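Local coordinates for ABC transporter substrate binding protein (Ribose) (Agrobacterium vitis, PDB 4WUT), which probably serves as the periplasmic sugar-binding component of an ABC transporter, and holds beta-D-fucopyranose in the cleft between its two lobes, at residues Phe37-Lys51 with Gln265-Leu279. Residues are numbered along the deposited sequence; the frame is centred on the assembly and turned at random.
With FCB (beta-D-fucopyranose), chain E.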
loop_
_atom_site.group_PDB
_atom_site.type_symbol
_atom_site.label_atom_id
_atom_site.label_comp_id
_atom_site.label_asym_id
_atom_site.label_seq_id
_atom_site.Cartn_x
_atom_site.Cartn_y
_atom_site.Cartn_z
ATOM N N PHE A 37 8.481 -2.731 1.284
ATOM C CA PHE A 37 7.289 -3.063 0.516
ATOM C C PHE A 37 7.594 -2.967 -0.983
ATOM O O PHE A 37 7.349 -3.907 -1.717
ATOM C CB PHE A 37 6.111 -2.153 0.901
ATOM C CG PHE A 37 4.867 -2.395 0.087
ATOM C CD1 PHE A 37 4.657 -1.728 -1.104
ATOM C CD2 PHE A 37 3.898 -3.291 0.516
ATOM C CE1 PHE A 37 3.520 -1.965 -1.860
ATOM C CE2 PHE A 37 2.766 -3.522 -0.248
ATOM C CZ PHE A 37 2.579 -2.849 -1.425
ATOM N N TRP A 38 8.121 -1.827 -1.437
ATOM C CA TRP A 38 8.368 -1.653 -2.870
ATOM C C TRP A 38 9.495 -2.558 -3.344
ATOM O O TRP A 38 9.483 -3.004 -4.488
ATOM C CB TRP A 38 8.620 -0.178 -3.251
ATOM C CG TRP A 38 7.399 0.673 -3.037
ATOM C CD1 TRP A 38 7.250 1.695 -2.151
ATOM C CD2 TRP A 38 6.135 0.534 -3.699
ATOM N NE1 TRP A 38 5.975 2.210 -2.230
ATOM C CE2 TRP A 38 5.273 1.507 -3.167
ATOM C CE3 TRP A 38 5.656 -0.322 -4.682
ATOM C CZ2 TRP A 38 3.951 1.641 -3.588
ATOM C CZ3 TRP A 38 4.345 -0.189 -5.098
ATOM C CH2 TRP A 38 3.514 0.792 -4.565
ATOM N N GLN A 39 10.438 -2.895 -2.459
ATOM C CA GLN A 39 11.481 -3.835 -2.843
ATOM C C GLN A 39 10.928 -5.251 -3.062
ATOM O O GLN A 39 11.466 -6.020 -3.858
ATOM C CB GLN A 39 12.612 -3.819 -1.817
ATOM C CG GLN A 39 13.449 -2.550 -1.930
ATOM C CD GLN A 39 14.254 -2.228 -0.681
ATOM O OE1 GLN A 39 14.310 -3.011 0.266
ATOM N NE2 GLN A 39 14.878 -1.051 -0.675
ATOM N N ASN A 40 9.859 -5.597 -2.350
ATOM C CA ASN A 40 9.201 -6.885 -2.598
ATOM C C ASN A 40 8.423 -6.871 -3.926
ATOM O O ASN A 40 8.403 -7.871 -4.647
ATOM C CB ASN A 40 8.281 -7.275 -1.451
ATOM C CG ASN A 40 8.104 -8.789 -1.339
ATOM O OD1 ASN A 40 9.078 -9.547 -1.411
ATOM N ND2 ASN A 40 6.853 -9.240 -1.211
ATOM N N VAL A 41 7.808 -5.741 -4.260
ATOM C CA VAL A 41 7.229 -5.593 -5.595
ATOM C C VAL A 41 8.321 -5.771 -6.660
ATOM O O VAL A 41 8.120 -6.498 -7.629
ATOM C CB VAL A 41 6.538 -4.239 -5.751
ATOM C CG1 VAL A 41 6.061 -4.038 -7.199
ATOM C CG2 VAL A 41 5.380 -4.140 -4.772
ATOM N N GLN A 42 9.485 -5.140 -6.455
ATOM C CA GLN A 42 10.611 -5.317 -7.384
ATOM C C GLN A 42 11.004 -6.793 -7.516
ATOM O O GLN A 42 11.313 -7.260 -8.601
ATOM C CB GLN A 42 11.827 -4.507 -6.935
ATOM C CG GLN A 42 13.016 -4.639 -7.892
ATOM C CD GLN A 42 14.206 -3.808 -7.461
ATOM O OE1 GLN A 42 14.385 -3.499 -6.275
ATOM N NE2 GLN A 42 15.037 -3.449 -8.425
ATOM N N LYS A 43 11.033 -7.509 -6.397
ATOM C CA LYS A 43 11.364 -8.930 -6.415
ATOM C C LYS A 43 10.442 -9.708 -7.363
ATOM O O LYS A 43 10.906 -10.525 -8.159
ATOM C CB LYS A 43 11.300 -9.493 -4.991
ATOM C CG LYS A 43 11.885 -10.886 -4.844
ATOM C CD LYS A 43 11.937 -11.311 -3.373
ATOM C CE LYS A 43 12.121 -12.820 -3.240
ATOM N NZ LYS A 43 11.948 -13.279 -1.829
ATOM N N GLY A 44 9.142 -9.457 -7.258
ATOM C CA GLY A 44 8.159 -10.094 -8.122
ATOM C C GLY A 44 8.367 -9.720 -9.578
ATOM O O GLY A 44 8.302 -10.569 -10.460
ATOM N N ALA A 45 8.609 -8.446 -9.839
ATOM C CA ALA A 45 8.855 -8.007 -11.212
ATOM C C ALA A 45 10.096 -8.680 -11.805
ATOM O O ALA A 45 10.117 -9.080 -12.975
ATOM C CB ALA A 45 8.991 -6.500 -11.261
ATOM N N ASP A 46 11.134 -8.810 -10.988
ATOM C CA ASP A 46 12.383 -9.416 -11.426
ATOM C C ASP A 46 12.163 -10.879 -11.795
ATOM O O ASP A 46 12.757 -11.393 -12.748
ATOM C CB ASP A 46 13.435 -9.320 -10.316
ATOM C CG ASP A 46 14.130 -7.972 -10.277
ATOM O OD1 ASP A 46 14.066 -7.234 -11.279
ATOM O OD2 ASP A 46 14.771 -7.658 -9.246
ATOM N N ALA A 47 11.318 -11.550 -11.025
ATOM C CA ALA A 47 11.023 -12.963 -11.250
ATOM C C ALA A 47 10.347 -13.151 -12.603
ATOM O O ALA A 47 10.757 -13.995 -13.398
ATOM C CB ALA A 47 10.143 -13.498 -10.141
ATOM N N ALA A 48 9.330 -12.335 -12.867
ATOM C CA ALA A 48 8.583 -12.424 -14.122
ATOM C C ALA A 48 9.463 -12.138 -15.332
ATOM O O ALA A 48 9.398 -12.839 -16.342
ATOM C CB ALA A 48 7.430 -11.448 -14.100
ATOM N N ILE A 49 10.270 -11.088 -15.245
ATOM C CA ILE A 49 11.064 -10.670 -16.388
ATOM C C ILE A 49 12.140 -11.719 -16.711
ATOM O O ILE A 49 12.472 -11.947 -17.877
ATOM C CB ILE A 49 11.681 -9.275 -16.146
ATOM C CG1 ILE A 49 12.003 -8.580 -17.470
ATOM C CG2 ILE A 49 12.919 -9.382 -15.292
ATOM C CD1 ILE A 49 10.784 -8.104 -18.230
ATOM N N GLY A 50 12.646 -12.383 -15.676
ATOM C CA GLY A 50 13.710 -13.356 -15.845
ATOM C C GLY A 50 13.286 -14.652 -16.513
ATOM O O GLY A 50 14.118 -15.533 -16.731
ATOM N N LYS A 51 12.006 -14.776 -16.843
ATOM C CA LYS A 51 11.501 -15.985 -17.492
ATOM C C LYS A 51 11.291 -15.780 -18.996
ATOM O O LYS A 51 10.608 -16.569 -19.656
ATOM C CB LYS A 51 10.206 -16.435 -16.817
ATOM C CG LYS A 51 10.415 -16.853 -15.373
ATOM C CD LYS A 51 9.226 -17.600 -14.810
ATOM C CE LYS A 51 7.985 -16.743 -14.786
ATOM N NZ LYS A 51 6.984 -17.299 -13.827
ATOM N N GLN A 265 -0.760 -7.512 2.080
ATOM C CA GLN A 265 -1.134 -7.474 0.669
ATOM C C GLN A 265 -0.301 -8.428 -0.192
ATOM O O GLN A 265 0.653 -9.044 0.274
ATOM C CB GLN A 265 -0.974 -6.052 0.127
ATOM C CG GLN A 265 -1.614 -4.993 0.953
ATOM C CD GLN A 265 -1.411 -3.644 0.321
ATOM O OE1 GLN A 265 -2.088 -3.291 -0.648
ATOM N NE2 GLN A 265 -0.455 -2.908 0.818
ATOM N N GLY A 266 -0.683 -8.566 -1.457
ATOM C CA GLY A 266 0.057 -9.388 -2.401
ATOM C C GLY A 266 1.096 -8.570 -3.144
ATOM O O GLY A 266 1.036 -8.393 -4.372
ATOM N N SER A 267 2.065 -8.054 -2.405
ATOM C CA SER A 267 3.049 -7.154 -3.019
ATOM C C SER A 267 3.927 -7.831 -4.090
ATOM O O SER A 267 4.161 -7.285 -5.175
ATOM C CB SER A 267 3.904 -6.468 -1.952
ATOM O OG SER A 267 4.605 -7.380 -1.155
ATOM N N TYR A 268 4.419 -9.021 -3.792
ATOM C CA TYR A 268 5.182 -9.772 -4.781
ATOM C C TYR A 268 4.332 -10.011 -6.020
ATOM O O TYR A 268 4.812 -9.843 -7.126
ATOM C CB TYR A 268 5.632 -11.101 -4.172
ATOM C CG TYR A 268 6.499 -11.989 -5.034
ATOM C CD1 TYR A 268 5.937 -12.864 -5.947
ATOM C CD2 TYR A 268 7.879 -11.995 -4.889
ATOM C CE1 TYR A 268 6.733 -13.717 -6.711
ATOM C CE2 TYR A 268 8.675 -12.828 -5.645
ATOM C CZ TYR A 268 8.104 -13.679 -6.552
ATOM O OH TYR A 268 8.907 -14.516 -7.304
ATOM N N GLN A 269 3.074 -10.407 -5.825
ATOM C CA GLN A 269 2.172 -10.672 -6.936
ATOM C C GLN A 269 1.950 -9.428 -7.810
ATOM O O GLN A 269 1.888 -9.531 -9.030
ATOM C CB GLN A 269 0.818 -11.209 -6.438
ATOM C CG GLN A 269 -0.027 -11.731 -7.589
ATOM C CD GLN A 269 -1.458 -12.151 -7.223
ATOM O OE1 GLN A 269 -1.846 -12.225 -6.046
ATOM N NE2 GLN A 269 -2.253 -12.421 -8.255
HETATM N N MSE A 270 1.851 -8.247 -7.198
HETATM C CA MSE A 270 1.663 -7.036 -7.982
HETATM C C MSE A 270 2.812 -6.863 -8.961
HETATM O O MSE A 270 2.612 -6.500 -10.129
HETATM C CB MSE A 270 1.566 -5.814 -7.071
HETATM C CG MSE A 270 0.303 -5.761 -6.223
HETATM SE SE MSE A 270 0.334 -4.179 -5.081
HETATM C CE MSE A 270 -0.730 -4.845 -3.605
ATOM N N GLY A 271 4.030 -7.109 -8.494
ATOM C CA GLY A 271 5.190 -7.014 -9.353
ATOM C C GLY A 271 5.224 -8.119 -10.404
ATOM O O GLY A 271 5.421 -7.847 -11.582
ATOM N N GLU A 272 5.034 -9.375 -9.989
ATOM C CA GLU A 272 5.161 -10.490 -10.912
ATOM C C GLU A 272 4.052 -10.450 -11.966
ATOM O O GLU A 272 4.326 -10.493 -13.174
ATOM C CB GLU A 272 5.123 -11.823 -10.158
ATOM C CG GLU A 272 5.615 -13.012 -10.970
ATOM C CD GLU A 272 5.405 -14.328 -10.256
ATOM O OE1 GLU A 272 4.471 -14.419 -9.431
ATOM O OE2 GLU A 272 6.179 -15.270 -10.522
ATOM N N LYS A 273 2.804 -10.362 -11.512
ATOM C CA LYS A 273 1.674 -10.344 -12.444
ATOM C C LYS A 273 1.560 -9.013 -13.168
ATOM O O LYS A 273 1.020 -8.939 -14.275
ATOM C CB LYS A 273 0.354 -10.670 -11.751
ATOM C CG LYS A 273 -0.766 -10.904 -12.758
ATOM C CD LYS A 273 -1.811 -11.845 -12.264
ATOM C CE LYS A 273 -2.891 -11.992 -13.334
ATOM N NZ LYS A 273 -3.708 -13.217 -13.174
ATOM N N GLY A 274 2.090 -7.964 -12.568
ATOM C CA GLY A 274 2.161 -6.684 -13.265
ATOM C C GLY A 274 2.994 -6.804 -14.533
ATOM O O GLY A 274 2.566 -6.405 -15.638
ATOM N N VAL A 275 4.203 -7.335 -14.386
ATOM C CA VAL A 275 5.089 -7.520 -15.522
ATOM C C VAL A 275 4.482 -8.556 -16.493
ATOM O O VAL A 275 4.468 -8.357 -17.708
ATOM C CB VAL A 275 6.519 -7.908 -15.060
ATOM C CG1 VAL A 275 7.349 -8.387 -16.225
ATOM C CG2 VAL A 275 7.202 -6.722 -14.400
ATOM N N ASP A 276 3.928 -9.641 -15.973
ATOM C CA ASP A 276 3.362 -10.639 -16.866
ATOM C C ASP A 276 2.185 -10.065 -17.666
ATOM O O ASP A 276 1.975 -10.450 -18.826
ATOM C CB ASP A 276 2.970 -11.905 -16.109
ATOM C CG ASP A 276 4.188 -12.759 -15.739
ATOM O OD1 ASP A 276 5.221 -12.684 -16.442
ATOM O OD2 ASP A 276 4.118 -13.505 -14.744
ATOM N N THR A 277 1.449 -9.131 -17.075
ATOM C CA THR A 277 0.305 -8.530 -17.769
ATOM C C THR A 277 0.805 -7.649 -18.912
ATOM O O THR A 277 0.256 -7.658 -20.023
ATOM C CB THR A 277 -0.586 -7.724 -16.791
ATOM O OG1 THR A 277 -1.143 -8.622 -15.808
ATOM C CG2 THR A 277 -1.700 -7.029 -17.536
ATOM N N LEU A 278 1.854 -6.883 -18.637
ATOM C CA LEU A 278 2.466 -6.077 -19.691
ATOM C C LEU A 278 3.040 -6.942 -20.813
ATOM O O LEU A 278 2.901 -6.609 -21.980
ATOM C CB LEU A 278 3.538 -5.164 -19.112
ATOM C CG LEU A 278 2.955 -3.990 -18.324
ATOM C CD1 LEU A 278 4.070 -3.286 -17.532
ATOM C CD2 LEU A 278 2.191 -2.995 -19.225
ATOM N N LEU A 279 3.657 -8.070 -20.462
ATOM C CA LEU A 279 4.193 -8.975 -21.472
ATOM C C LEU A 279 3.070 -9.500 -22.372
ATOM O O LEU A 279 3.253 -9.637 -23.575
ATOM C CB LEU A 279 4.948 -10.136 -20.817
ATOM C CG LEU A 279 6.260 -9.727 -20.128
ATOM C CD1 LEU A 279 6.838 -10.891 -19.356
ATOM C CD2 LEU A 279 7.267 -9.193 -21.149
HETATM C C1 FCB E . 1.484 -0.021 1.084
HETATM C C2 FCB E . 0.621 0.828 0.161
HETATM C C3 FCB E . 1.404 1.494 -0.833
HETATM C C4 FCB E . 2.565 2.288 -0.176
HETATM C C5 FCB E . 3.297 1.268 0.738
HETATM C C6 FCB E . 4.506 1.904 1.484
HETATM O O1 FCB E . 0.699 -0.333 2.135
HETATM O O2 FCB E . -0.296 -0.092 -0.494
HETATM O O3 FCB E . 0.504 2.383 -1.542
HETATM O O4 FCB E . 2.071 3.440 0.553
HETATM O O5 FCB E . 2.456 0.811 1.703
HETATM O O HOH W 1 7.337 -14.049 -17.147
#
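G44 and G271 meet backbone to backbone where helix 37-49 crosses helix 267-279 at -36°, with axes only 6.3 Å apart, a worked example of glycine-mediated helix packing. With no side chain on either glycine, main-chain CA-H...O contacts form in both directions: G271 CA lies 3.4 Å from V41 O, and G44 CA 3.5 Å from Y268 O.

Aromatic rings pack at the crossing and at its cleft end. With CG anti to the backbone N (chi1 -177°), the ring of Y268 reaches across to lie flat over G44, whose CA stands 3.7 Å from the ring centroid in a CH-pi contact. The ring is a knob among N40, K43, G44 and A47, with K43 CG at its edge. F37 is sandwiched: S267 CB sits over one face, the C5 side of the fucose over the other, and the methyl of selenomethionine M270 meets its edge. Toward the far end, A45 CB packs on CG2 of V275, and A48 CB and I49 CD1 on its CG1.

Polar contacts are few. N40 ND2 gives S267 OG a nearly straight hydrogen bond of 2.9 Å, lying in the amide plane. A water bridges A48 O and D276 OD1; K51 NZ and E272 OE2 form only a long salt bridge.

At the cleft end, Q265 NE2 donates to fucose O2 (3.1 Å) and is also hydrogen-bonded to D245 OD1, and OE1 to T131 OG1. Thus a largely apolar, glycine-paired seam within one lobe of this periplasmic binding protein ends in sugar recognition, F37 offering an aromatic face and Q265 an amide N-H to the same ligand.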